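Local coordinates for protein Tv2483 (Treponema vincentii, PDB 6DET) that binds L-arginine with high selectivity as a solute-binding lipoprotein, probably delivering it to an ABC transporter for uptake by the treponeme, at residues Val192-Ile195 and Tyr196-Thr200; Gln135-Ala138 and Gln139-Asn142; Glu88-Asn92 and Thr93-Asp97; Glu108-His112 and Tyr113-Thr117. All blocks are in the same frame, centred on the assembly; numbering follows the deposited sequence.

Contact 1: residues Val192-Ile195 and Tyr196-Thr200; sequences VDLI and YSLDT. With ARG (arginine), chain B.
S197 OG donates to D193 O at 2.8 Å, from above the carbonyl plane. The backbone N of S197 is bonded to L194 O at 2.9 Å and, weakly, to D193 O, so one serine closes the first turn after the strand through both its hydroxyl and its amide. D193 faces the bound arginine: its OD2 takes a hydrogen bond from the ligand's alpha-amino N at 2.8 Å. Y219 holds the same oxygen and K124 forms a salt bridge to OD1, which fixes the carboxylate in the pocket. Beside it stands the ring of Y196, folded back over the turn by a chi1 of 67° that sets CG between the backbone N and carbonyl carbon. D193 O lies 3.8 Å from the Y196 ring plane, over its centre, while D193 CB meets Y196 CE1 at 3.5 Å. V192 crosses the far end of the ring at about a right angle, and ligand CD approaches CE1 obliquely. L194 CD1 touches L198 CD2 at 3.9 Å. Strand 189-193 runs into the short, weakly bonded helix 194-197, with strand 120-129 packed against V192, helix 175-184 against V192 and Y196, and helix 246-255 against I195 and L198.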
loop_
_atom_site.group_PDB
_atom_site.type_symbol
_atom_site.label_atom_id
_atom_site.label_comp_id
_atom_site.label_asym_id
_atom_site.label_seq_id
_atom_site.Cartn_x
_atom_site.Cartn_y
_atom_site.Cartn_z
ATOM N N VAL A 192 -6.565 1.202 9.203
ATOM C CA VAL A 192 -5.733 0.262 8.466
ATOM C C VAL A 192 -6.313 0.146 7.066
ATOM O O VAL A 192 -7.446 0.566 6.803
ATOM C CB VAL A 192 -5.655 -1.120 9.148
ATOM C CG1 VAL A 192 -4.993 -1.005 10.523
ATOM C CG2 VAL A 192 -7.048 -1.732 9.326
ATOM N N ASP A 193 -5.508 -0.398 6.146
ATOM C CA ASP A 193 -5.995 -0.692 4.802
ATOM C C ASP A 193 -6.615 -2.080 4.808
ATOM O O ASP A 193 -6.037 -3.035 5.347
ATOM C CB ASP A 193 -4.898 -0.646 3.727
ATOM C CG ASP A 193 -4.361 0.751 3.449
ATOM O OD1 ASP A 193 -4.910 1.758 3.935
ATOM O OD2 ASP A 193 -3.360 0.837 2.679
ATOM N N LEU A 194 -7.800 -2.183 4.206
ATOM C CA LEU A 194 -8.448 -3.477 4.064
ATOM C C LEU A 194 -7.512 -4.527 3.478
ATOM O O LEU A 194 -7.435 -5.649 3.991
ATOM C CB LEU A 194 -9.697 -3.325 3.185
ATOM C CG LEU A 194 -10.494 -4.603 2.945
ATOM C CD1 LEU A 194 -11.063 -5.119 4.251
ATOM C CD2 LEU A 194 -11.615 -4.308 1.952
ATOM N N ILE A 195 -6.785 -4.186 2.400
ATOM C CA ILE A 195 -6.063 -5.198 1.621
ATOM C C ILE A 195 -5.053 -5.951 2.490
ATOM O O ILE A 195 -4.956 -7.185 2.427
ATOM C CB ILE A 195 -5.375 -4.553 0.397
ATOM C CG1 ILE A 195 -6.421 -4.297 -0.704
ATOM C CG2 ILE A 195 -4.241 -5.417 -0.121
ATOM C CD1 ILE A 195 -6.890 -5.574 -1.456
ATOM N N TYR A 196 -4.262 -5.233 3.283
ATOM C CA TYR A 196 -3.250 -5.940 4.067
ATOM C C TYR A 196 -3.821 -6.512 5.347
ATOM O O TYR A 196 -3.104 -7.240 6.045
ATOM C CB TYR A 196 -2.004 -5.049 4.353
ATOM C CG TYR A 196 -2.173 -3.833 5.259
ATOM C CD1 TYR A 196 -1.950 -2.538 4.777
ATOM C CD2 TYR A 196 -2.464 -3.989 6.616
ATOM C CE1 TYR A 196 -2.069 -1.443 5.603
ATOM C CE2 TYR A 196 -2.599 -2.905 7.449
ATOM C CZ TYR A 196 -2.394 -1.639 6.964
ATOM O OH TYR A 196 -2.510 -0.561 7.814
ATOM N N SER A 197 -5.107 -6.262 5.616
ATOM C CA SER A 197 -5.819 -6.732 6.809
ATOM C C SER A 197 -6.665 -7.983 6.567
ATOM O O SER A 197 -7.249 -8.521 7.519
ATOM C CB SER A 197 -6.723 -5.617 7.312
ATOM O OG SER A 197 -5.949 -4.511 7.677
ATOM N N LEU A 198 -6.726 -8.488 5.331
ATOM C CA LEU A 198 -7.678 -9.558 5.033
ATOM C C LEU A 198 -7.431 -10.801 5.885
ATOM O O LEU A 198 -8.386 -11.427 6.360
ATOM C CB LEU A 198 -7.636 -9.896 3.547
ATOM C CG LEU A 198 -8.214 -8.767 2.698
ATOM C CD1 LEU A 198 -7.933 -9.016 1.236
ATOM C CD2 LEU A 198 -9.709 -8.593 2.947
ATOM N N ASP A 199 -6.170 -11.185 6.097
ATOM C CA ASP A 199 -5.906 -12.295 7.013
ATOM C C ASP A 199 -6.018 -11.864 8.471
ATOM O O ASP A 199 -6.590 -12.592 9.290
ATOM C CB ASP A 199 -4.516 -12.887 6.771
ATOM C CG ASP A 199 -4.345 -13.445 5.367
ATOM O OD1 ASP A 199 -5.362 -13.839 4.752
ATOM O OD2 ASP A 199 -3.183 -13.504 4.893
ATOM N N THR A 200 -5.448 -10.705 8.823
ATOM C CA THR A 200 -5.374 -10.296 10.227
ATOM C C THR A 200 -6.748 -10.309 10.886
ATOM O O THR A 200 -6.934 -10.875 11.967
ATOM C CB THR A 200 -4.751 -8.893 10.328
ATOM O OG1 THR A 200 -3.417 -8.909 9.797
ATOM C CG2 THR A 200 -4.718 -8.395 11.777
HETATM N N ARG B . -1.710 2.774 1.464
HETATM C CA ARG B . -0.676 3.370 2.349
HETATM C C ARG B . -0.023 4.550 1.637
HETATM O O ARG B . -0.107 4.615 0.396
HETATM C CB ARG B . 0.390 2.341 2.722
HETATM C CG ARG B . -0.114 1.200 3.598
HETATM C CD ARG B . 0.939 0.136 3.894
HETATM N NE ARG B . 2.020 0.697 4.681
HETATM C CZ ARG B . 3.242 0.953 4.226
HETATM N NH1 ARG B . 4.119 1.514 5.063
HETATM N NH2 ARG B . 3.583 0.680 2.966
HETATM O OXT ARG B . 0.591 5.403 2.293
#

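Contact 2: residues Gln135-Ala138 and Gln139-Asn142; sequences QTLA and QLQN
The flat carboxamide of Q139 reaches back to the start of the turn, where its oxygen OE1 accepts two backbone N-H groups. Q135 N comes almost head-on to the C=O, at 2.6 Å from Q139 OE1 with an N-H...O angle of 170°. T136 N approaches the same OE1 at 3.1 Å, tilted 33° from the amide plane. Beyond CG the Q139 chain runs extended, chi2 169°, which carries the amide past the T136 side chain; the two cross at about a right angle, T136 OG1 lying 3.6 Å from Q139 CG. Within the 3-10 segment 137-140 the backbone follows the i to i+3 pattern: Q139 N bonds to T136 O, L140 N to L137 O at 2.8 Å, and Q141 N to A138 O. The aliphatic part of Q141 lies close to that last acceptor, its CG 3.3 Å from A138 O. On the inner side L137 CD2 meets L140 CD1 at 3.8 Å, and these two buried leucines turn toward I210 and E212 and toward L163, respectively. The stretch forms part of the connection from strand 120-129 to strand 143-148, remote from the arginine pocket. Chemically this is a short turn closed by a side chain: one glutamine oxygen satisfies two amide protons ahead of the 3-10 segment and ties the loop leading in to the turn itself, while the leucines anchor its other side.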
loop_
_atom_site.group_PDB
_atom_site.type_symbol
_atom_site.label_atom_id
_atom_site.label_comp_id
_atom_site.label_asym_id
_atom_site.label_seq_id
_atom_site.Cartn_x
_atom_site.Cartn_y
_atom_site.Cartn_z
ATOM N N GLN A 135 -19.904 0.699 17.010
ATOM C CA GLN A 135 -20.625 0.243 15.824
ATOM C C GLN A 135 -20.568 1.273 14.698
ATOM O O GLN A 135 -20.530 0.903 13.519
ATOM C CB GLN A 135 -22.083 -0.095 16.182
ATOM C CG GLN A 135 -22.259 -1.375 17.003
ATOM C CD GLN A 135 -21.948 -2.636 16.217
ATOM O OE1 GLN A 135 -20.994 -3.349 16.519
ATOM N NE2 GLN A 135 -22.762 -2.922 15.211
ATOM N N THR A 136 -20.552 2.558 15.037
ATOM C CA THR A 136 -20.652 3.607 14.038
ATOM C C THR A 136 -19.469 4.562 14.136
ATOM O O THR A 136 -18.832 4.698 15.185
ATOM C CB THR A 136 -21.954 4.400 14.184
ATOM O OG1 THR A 136 -21.931 5.164 15.397
ATOM C CG2 THR A 136 -23.141 3.457 14.211
ATOM N N LEU A 137 -19.179 5.225 13.017
ATOM C CA LEU A 137 -18.121 6.228 13.027
ATOM C C LEU A 137 -18.441 7.336 14.019
ATOM O O LEU A 137 -17.532 7.893 14.644
ATOM C CB LEU A 137 -17.916 6.816 11.627
ATOM C CG LEU A 137 -17.436 5.887 10.503
ATOM C CD1 LEU A 137 -17.472 6.611 9.163
ATOM C CD2 LEU A 137 -16.042 5.339 10.763
ATOM N N ALA A 138 -19.736 7.647 14.201
ATOM C CA ALA A 138 -20.118 8.725 15.106
ATOM C C ALA A 138 -19.639 8.465 16.524
ATOM O O ALA A 138 -19.408 9.411 17.281
ATOM C CB ALA A 138 -21.634 8.909 15.092
ATOM N N GLN A 139 -19.498 7.200 16.913
ATOM C CA GLN A 139 -18.994 6.886 18.242
ATOM C C GLN A 139 -17.490 7.085 18.357
ATOM O O GLN A 139 -16.937 6.873 19.441
ATOM C CB GLN A 139 -19.347 5.450 18.606
ATOM C CG GLN A 139 -20.838 5.238 18.821
ATOM C CD GLN A 139 -21.200 3.779 18.910
ATOM O OE1 GLN A 139 -20.731 2.951 18.124
ATOM N NE2 GLN A 139 -22.056 3.453 19.856
ATOM N N LEU A 140 -16.820 7.473 17.281
ATOM C CA LEU A 140 -15.404 7.794 17.338
ATOM C C LEU A 140 -15.165 9.249 17.725
ATOM O O LEU A 140 -14.008 9.653 17.888
ATOM C CB LEU A 140 -14.741 7.494 15.990
ATOM C CG LEU A 140 -14.831 6.069 15.430
ATOM C CD1 LEU A 140 -14.291 6.031 14.014
ATOM C CD2 LEU A 140 -14.094 5.058 16.292
ATOM N N GLN A 141 -16.227 10.040 17.890
ATOM C CA GLN A 141 -16.063 11.445 18.238
ATOM C C GLN A 141 -15.408 11.580 19.601
ATOM O O GLN A 141 -15.712 10.829 20.533
ATOM C CB GLN A 141 -17.403 12.170 18.244
ATOM C CG GLN A 141 -17.989 12.364 16.880
ATOM C CD GLN A 141 -19.152 13.313 16.899
ATOM O OE1 GLN A 141 -19.111 14.348 17.561
ATOM N NE2 GLN A 141 -20.207 12.964 16.180
ATOM N N ASN A 142 -14.514 12.569 19.719
ATOM C CA ASN A 142 -13.792 12.826 20.963
ATOM C C ASN A 142 -13.018 11.585 21.391
ATOM O O ASN A 142 -12.993 11.218 22.567
ATOM C CB ASN A 142 -14.735 13.287 22.082
ATOM C CG ASN A 142 -15.584 14.477 21.685
ATOM O OD1 ASN A 142 -16.807 14.379 21.601
ATOM N ND2 ASN A 142 -14.941 15.610 21.447
#

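Contact 3: residues Glu88-Asn92 and Thr93-Asp97; sequences EILLN and TGVID
Helix 88-92 ends in a Schellman motif, in which V95 N makes a weak bond to L90 O at 2.9 Å, G94 N bonds to L91 O, and G94 adopts a positive phi of 86°, a conformation glycine takes readily. I96 N adds a further, straighter bond to L90 O, 3.2 Å long with an angle of 166° at the hydrogen, so that carbonyl is approached by successive amides as the chain turns away. One residue before the glycine, T93 grips I89 O twice: its hydroxyl OG1 at 2.6 Å and its backbone N at 2.9 Å reach the oxygen from opposite faces of the carbonyl plane. A chi1 of 59° swings T93 OG1 back over the last turn for this bond, while T93 CG2 crosses I89 CG2 at a slant, 4.1 Å away. Beyond the glycine, the returning chain is stitched to the helix by apolar groups. L90 CD2 lies against the branched end of V95, 3.9 Å from its CB, and these two side chains also cross obliquely. I96 lays CG1 over the backbone of L91, 3.5 Å from L91 CA, and its CD1 reaches L90 CB. L91 bends its CD1 toward the returning chain, 3.4 Å from D97 O. R224 joins the two sides of the turn by hydrogen-bonding both L91 O and I96 O and forming a salt bridge to D97, whose OD2 accepts from V39 N. The chemistry is therefore that of a Schellman C-cap backed by apolar contacts, L90 with V95 and L91 with I96, where the chain heads into strand 98-104.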
loop_
_atom_site.group_PDB
_atom_site.type_symbol
_atom_site.label_atom_id
_atom_site.label_comp_id
_atom_site.label_asym_id
_atom_site.label_seq_id
_atom_site.Cartn_x
_atom_site.Cartn_y
_atom_site.Cartn_z
ATOM N N GLU A 88 9.260 9.866 -0.748
ATOM C CA GLU A 88 9.340 10.842 -1.839
ATOM C C GLU A 88 10.783 11.287 -2.086
ATOM O O GLU A 88 11.220 11.418 -3.242
ATOM C CB GLU A 88 8.460 12.048 -1.516
ATOM C CG GLU A 88 8.304 12.957 -2.710
ATOM C CD GLU A 88 7.451 14.181 -2.445
ATOM O OE1 GLU A 88 7.142 14.461 -1.267
ATOM O OE2 GLU A 88 7.106 14.872 -3.432
ATOM N N ILE A 89 11.520 11.546 -1.014
ATOM C CA ILE A 89 12.920 11.944 -1.137
ATOM C C ILE A 89 13.760 10.808 -1.700
ATOM O O ILE A 89 14.610 11.025 -2.568
ATOM C CB ILE A 89 13.457 12.408 0.232
ATOM C CG1 ILE A 89 12.656 13.599 0.767
ATOM C CG2 ILE A 89 14.959 12.748 0.131
ATOM C CD1 ILE A 89 12.545 14.784 -0.181
ATOM N N LEU A 90 13.556 9.579 -1.213
ATOM C CA LEU A 90 14.368 8.461 -1.695
ATOM C C LEU A 90 14.147 8.223 -3.181
ATOM O O LEU A 90 15.091 7.917 -3.925
ATOM C CB LEU A 90 14.049 7.202 -0.908
ATOM C CG LEU A 90 14.455 7.321 0.588
ATOM C CD1 LEU A 90 13.789 6.199 1.371
ATOM C CD2 LEU A 90 15.930 7.279 0.710
ATOM N N LEU A 91 12.895 8.354 -3.624
ATOM C CA LEU A 91 12.578 8.221 -5.042
ATOM C C LEU A 91 13.185 9.358 -5.861
ATOM O O LEU A 91 13.852 9.126 -6.884
ATOM C CB LEU A 91 11.058 8.183 -5.195
ATOM C CG LEU A 91 10.507 8.041 -6.621
ATOM C CD1 LEU A 91 10.895 6.694 -7.192
ATOM C CD2 LEU A 91 8.984 8.219 -6.627
ATOM N N ASN A 92 12.953 10.602 -5.439
ATOM C CA ASN A 92 13.372 11.746 -6.251
ATOM C C ASN A 92 14.885 11.925 -6.293
ATOM O O ASN A 92 15.415 12.477 -7.272
ATOM C CB ASN A 92 12.691 13.007 -5.728
ATOM C CG ASN A 92 11.263 13.110 -6.199
ATOM O OD1 ASN A 92 10.869 12.417 -7.134
ATOM N ND2 ASN A 92 10.481 13.976 -5.567
ATOM N N THR A 93 15.599 11.491 -5.255
ATOM C CA THR A 93 17.057 11.509 -5.280
ATOM C C THR A 93 17.645 10.253 -5.901
ATOM O O THR A 93 18.866 10.137 -5.984
ATOM C CB THR A 93 17.611 11.686 -3.864
ATOM O OG1 THR A 93 17.163 10.607 -3.029
ATOM C CG2 THR A 93 17.147 13.007 -3.274
ATOM N N GLY A 94 16.824 9.306 -6.332
ATOM C CA GLY A 94 17.339 8.159 -7.056
ATOM C C GLY A 94 17.832 6.999 -6.221
ATOM O O GLY A 94 18.427 6.069 -6.784
ATOM N N VAL A 95 17.614 7.018 -4.901
ATOM C CA VAL A 95 17.956 5.863 -4.080
ATOM C C VAL A 95 17.111 4.658 -4.475
ATOM O O VAL A 95 17.613 3.524 -4.508
ATOM C CB VAL A 95 17.796 6.194 -2.583
ATOM C CG1 VAL A 95 18.093 4.954 -1.740
ATOM C CG2 VAL A 95 18.718 7.347 -2.206
ATOM N N ILE A 96 15.822 4.881 -4.760
ATOM C CA ILE A 96 14.932 3.868 -5.317
ATOM C C ILE A 96 14.422 4.354 -6.670
ATOM O O ILE A 96 14.520 5.533 -7.006
ATOM C CB ILE A 96 13.760 3.546 -4.392
ATOM C CG1 ILE A 96 12.904 4.801 -4.166
ATOM C CG2 ILE A 96 14.352 3.050 -3.067
ATOM C CD1 ILE A 96 11.732 4.645 -3.099
ATOM N N ASP A 97 13.839 3.421 -7.424
ATOM C CA ASP A 97 13.243 3.723 -8.732
ATOM C C ASP A 97 11.721 3.759 -8.694
ATOM O O ASP A 97 11.096 4.334 -9.601
ATOM C CB ASP A 97 13.692 2.684 -9.770
ATOM C CG ASP A 97 15.199 2.738 -10.033
ATOM O OD1 ASP A 97 15.744 3.854 -10.158
ATOM O OD2 ASP A 97 15.832 1.670 -10.125
#

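Contact 4: residues Glu108-His112 and Tyr113-Thr117; sequences ERKQH and YRMCT. With ARG (arginine), chain B.
R109 and Y113 meet where a turn of helical backbone angles, without regular helix bonds, passes into strand 114-115, in the periplasmic-binding-protein fold of the family 3 solute-binding proteins. The charged interaction is with the ligand: the R109 guanidinium engages the arginine carboxylate end-on through two nearly straight bonds, NH1 to O at 2.8 Å (174°) and NH2 to OXT at 3.1 Å (169°). The chain is extended from CG to NE, which carries the charge into the pocket, where S104 O also accepts from NH1 and F103 makes a cation-pi contact. K110 NZ pairs with E107. Among the backbone bonds, H112 N reaches R109 O, and Y113 N makes a weak bond to the same oxygen. Packing places the Y113 ring beside the R109 stem, CD2 to R109 CB 3.9 Å, with guanidinium and ring planes 72° apart; R109 O lies at the ring's edge and F103 meets the ring edge-to-face. M115 crosses K110 at about a right angle, and a bend at chi3 turns its methyl CE to 3.5 Å from K110 CG. A water ties the turn to the strand, donating to K110 O at 2.8 Å and to Y113 O at 2.9 Å.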
loop_
_atom_site.group_PDB
_atom_site.type_symbol
_atom_site.label_atom_id
_atom_site.label_comp_id
_atom_site.label_asym_id
_atom_site.label_seq_id
_atom_site.Cartn_x
_atom_site.Cartn_y
_atom_site.Cartn_z
ATOM N N GLU A 108 -3.734 14.470 -4.343
ATOM C CA GLU A 108 -2.493 15.165 -3.994
ATOM C C GLU A 108 -1.277 14.464 -4.592
ATOM O O GLU A 108 -0.384 15.108 -5.162
ATOM C CB GLU A 108 -2.368 15.263 -2.468
ATOM C CG GLU A 108 -0.959 15.506 -1.906
ATOM C CD GLU A 108 -0.490 16.929 -2.071
ATOM O OE1 GLU A 108 -1.230 17.738 -2.659
ATOM O OE2 GLU A 108 0.622 17.241 -1.600
ATOM N N ARG A 109 -1.211 13.138 -4.460
ATOM C CA ARG A 109 -0.036 12.406 -4.929
ATOM C C ARG A 109 0.125 12.448 -6.451
ATOM O O ARG A 109 1.253 12.292 -6.950
ATOM C CB ARG A 109 -0.110 10.967 -4.451
ATOM C CG ARG A 109 0.187 10.842 -2.989
ATOM C CD ARG A 109 -0.035 9.423 -2.483
ATOM N NE ARG A 109 0.420 9.286 -1.085
ATOM C CZ ARG A 109 0.444 8.141 -0.409
ATOM N NH1 ARG A 109 0.018 7.017 -0.985
ATOM N NH2 ARG A 109 0.911 8.119 0.853
ATOM N N LYS A 110 -0.959 12.694 -7.195
ATOM C CA LYS A 110 -0.839 12.881 -8.641
ATOM C C LYS A 110 0.056 14.058 -8.995
ATOM O O LYS A 110 0.602 14.096 -10.109
ATOM C CB LYS A 110 -2.223 13.085 -9.292
ATOM C CG LYS A 110 -3.065 11.820 -9.294
ATOM C CD LYS A 110 -4.471 12.022 -9.912
ATOM C CE LYS A 110 -5.245 10.699 -9.936
ATOM N NZ LYS A 110 -6.718 10.844 -10.222
ATOM N N GLN A 111 0.194 15.027 -8.094
ATOM C CA GLN A 111 1.074 16.171 -8.300
ATOM C C GLN A 111 2.510 15.900 -7.873
ATOM O O GLN A 111 3.359 16.778 -8.032
ATOM C CB GLN A 111 0.570 17.393 -7.523
ATOM C CG GLN A 111 -0.902 17.692 -7.662
ATOM C CD GLN A 111 -1.316 17.928 -9.094
ATOM O OE1 GLN A 111 -0.538 18.437 -9.901
ATOM N NE2 GLN A 111 -2.548 17.554 -9.420
ATOM N N HIS A 112 2.803 14.728 -7.315
ATOM C CA HIS A 112 4.133 14.439 -6.794
ATOM C C HIS A 112 4.759 13.210 -7.405
ATOM O O HIS A 112 5.972 13.009 -7.247
ATOM C CB HIS A 112 4.091 14.219 -5.272
ATOM C CG HIS A 112 3.727 15.433 -4.484
ATOM N ND1 HIS A 112 4.618 16.063 -3.644
ATOM C CD2 HIS A 112 2.565 16.120 -4.388
ATOM C CE1 HIS A 112 4.025 17.094 -3.071
ATOM N NE2 HIS A 112 2.779 17.150 -3.505
ATOM N N TYR A 113 3.977 12.375 -8.074
ATOM C CA TYR A 113 4.422 11.081 -8.569
ATOM C C TYR A 113 3.761 10.784 -9.899
ATOM O O TYR A 113 2.642 11.248 -10.171
ATOM C CB TYR A 113 4.049 9.924 -7.617
ATOM C CG TYR A 113 4.537 10.022 -6.186
ATOM C CD1 TYR A 113 5.756 9.474 -5.818
ATOM C CD2 TYR A 113 3.749 10.601 -5.188
ATOM C CE1 TYR A 113 6.193 9.510 -4.520
ATOM C CE2 TYR A 113 4.183 10.656 -3.885
ATOM C CZ TYR A 113 5.407 10.106 -3.552
ATOM O OH TYR A 113 5.849 10.142 -2.244
ATOM N N ARG A 114 4.450 9.971 -10.701
ATOM C CA ARG A 114 3.863 9.311 -11.860
ATOM C C ARG A 114 3.437 7.923 -11.410
ATOM O O ARG A 114 4.261 7.151 -10.922
ATOM C CB ARG A 114 4.861 9.209 -13.020
ATOM C CG ARG A 114 4.276 8.496 -14.267
ATOM C CD ARG A 114 5.256 8.478 -15.431
ATOM N NE ARG A 114 5.549 9.826 -15.909
ATOM C CZ ARG A 114 4.897 10.445 -16.883
ATOM N NH1 ARG A 114 3.887 9.838 -17.512
ATOM N NH2 ARG A 114 5.252 11.677 -17.220
ATOM N N MET A 115 2.156 7.611 -11.526
ATOM C CA MET A 115 1.641 6.364 -10.982
ATOM C C MET A 115 1.182 5.452 -12.117
ATOM O O MET A 115 0.658 5.919 -13.138
ATOM C CB MET A 115 0.517 6.649 -9.973
ATOM C CG MET A 115 1.089 7.353 -8.728
ATOM S SD MET A 115 -0.078 7.913 -7.449
ATOM C CE MET A 115 -0.750 9.334 -8.274
ATOM N N CYS A 116 1.437 4.155 -11.975
ATOM C CA CYS A 116 1.069 3.249 -13.047
ATOM C C CYS A 116 -0.384 2.826 -12.870
ATOM O O CYS A 116 -0.995 3.044 -11.821
ATOM C CB CYS A 116 1.976 2.028 -13.078
ATOM S SG CYS A 116 1.682 0.881 -11.725
ATOM N N THR A 117 -0.927 2.217 -13.917
ATOM C CA THR A 117 -2.320 1.850 -13.925
ATOM C C THR A 117 -2.622 1.032 -12.657
ATOM O O THR A 117 -1.841 0.142 -12.299
ATOM C CB THR A 117 -2.664 1.076 -15.189
ATOM O OG1 THR A 117 -4.084 0.847 -15.214
ATOM C CG2 THR A 117 -1.906 -0.215 -15.236
HETATM N N ARG B . -1.710 2.774 1.464
HETATM C CA ARG B . -0.676 3.370 2.349
HETATM C C ARG B . -0.023 4.550 1.637
HETATM O O ARG B . -0.107 4.615 0.396
HETATM C CB ARG B . 0.390 2.341 2.722
HETATM C CG ARG B . -0.114 1.200 3.598
HETATM C CD ARG B . 0.939 0.136 3.894
HETATM N NE ARG B . 2.020 0.697 4.681
HETATM C CZ ARG B . 3.242 0.953 4.226
HETATM N NH1 ARG B . 4.119 1.514 5.063
HETATM N NH2 ARG B . 3.583 0.680 2.966
HETATM O OXT ARG B . 0.591 5.403 2.293
HETATM O O HOH W 1 0.300 11.896 -11.766
#

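How the contacts relate
Contacts 1 and 4 both contribute residues to the pocket, holding opposite ends of the ligand's alpha-amino-acid group: contact 1 receives the ammonium, contact 4 the carboxylate. Their centres lie about 23 Å apart on opposite sides of the chain's centre, and both reach the same large sheet. Contact 1 is the most buried; contacts 2, 3 and 4 are partly buried. Contacts 3 and 4 also touch, E88 OE2 lying 2.8 Å from H112 ND1 and L91 packing on Y113, so helix 87-92 backs the turn that carries R109. Contact 2 stands farthest out, about 26 Å from the chain centre, and has neither charge pair nor ligand, relying instead on glutamine and backbone hydrogen bonds with a pair of buried leucines.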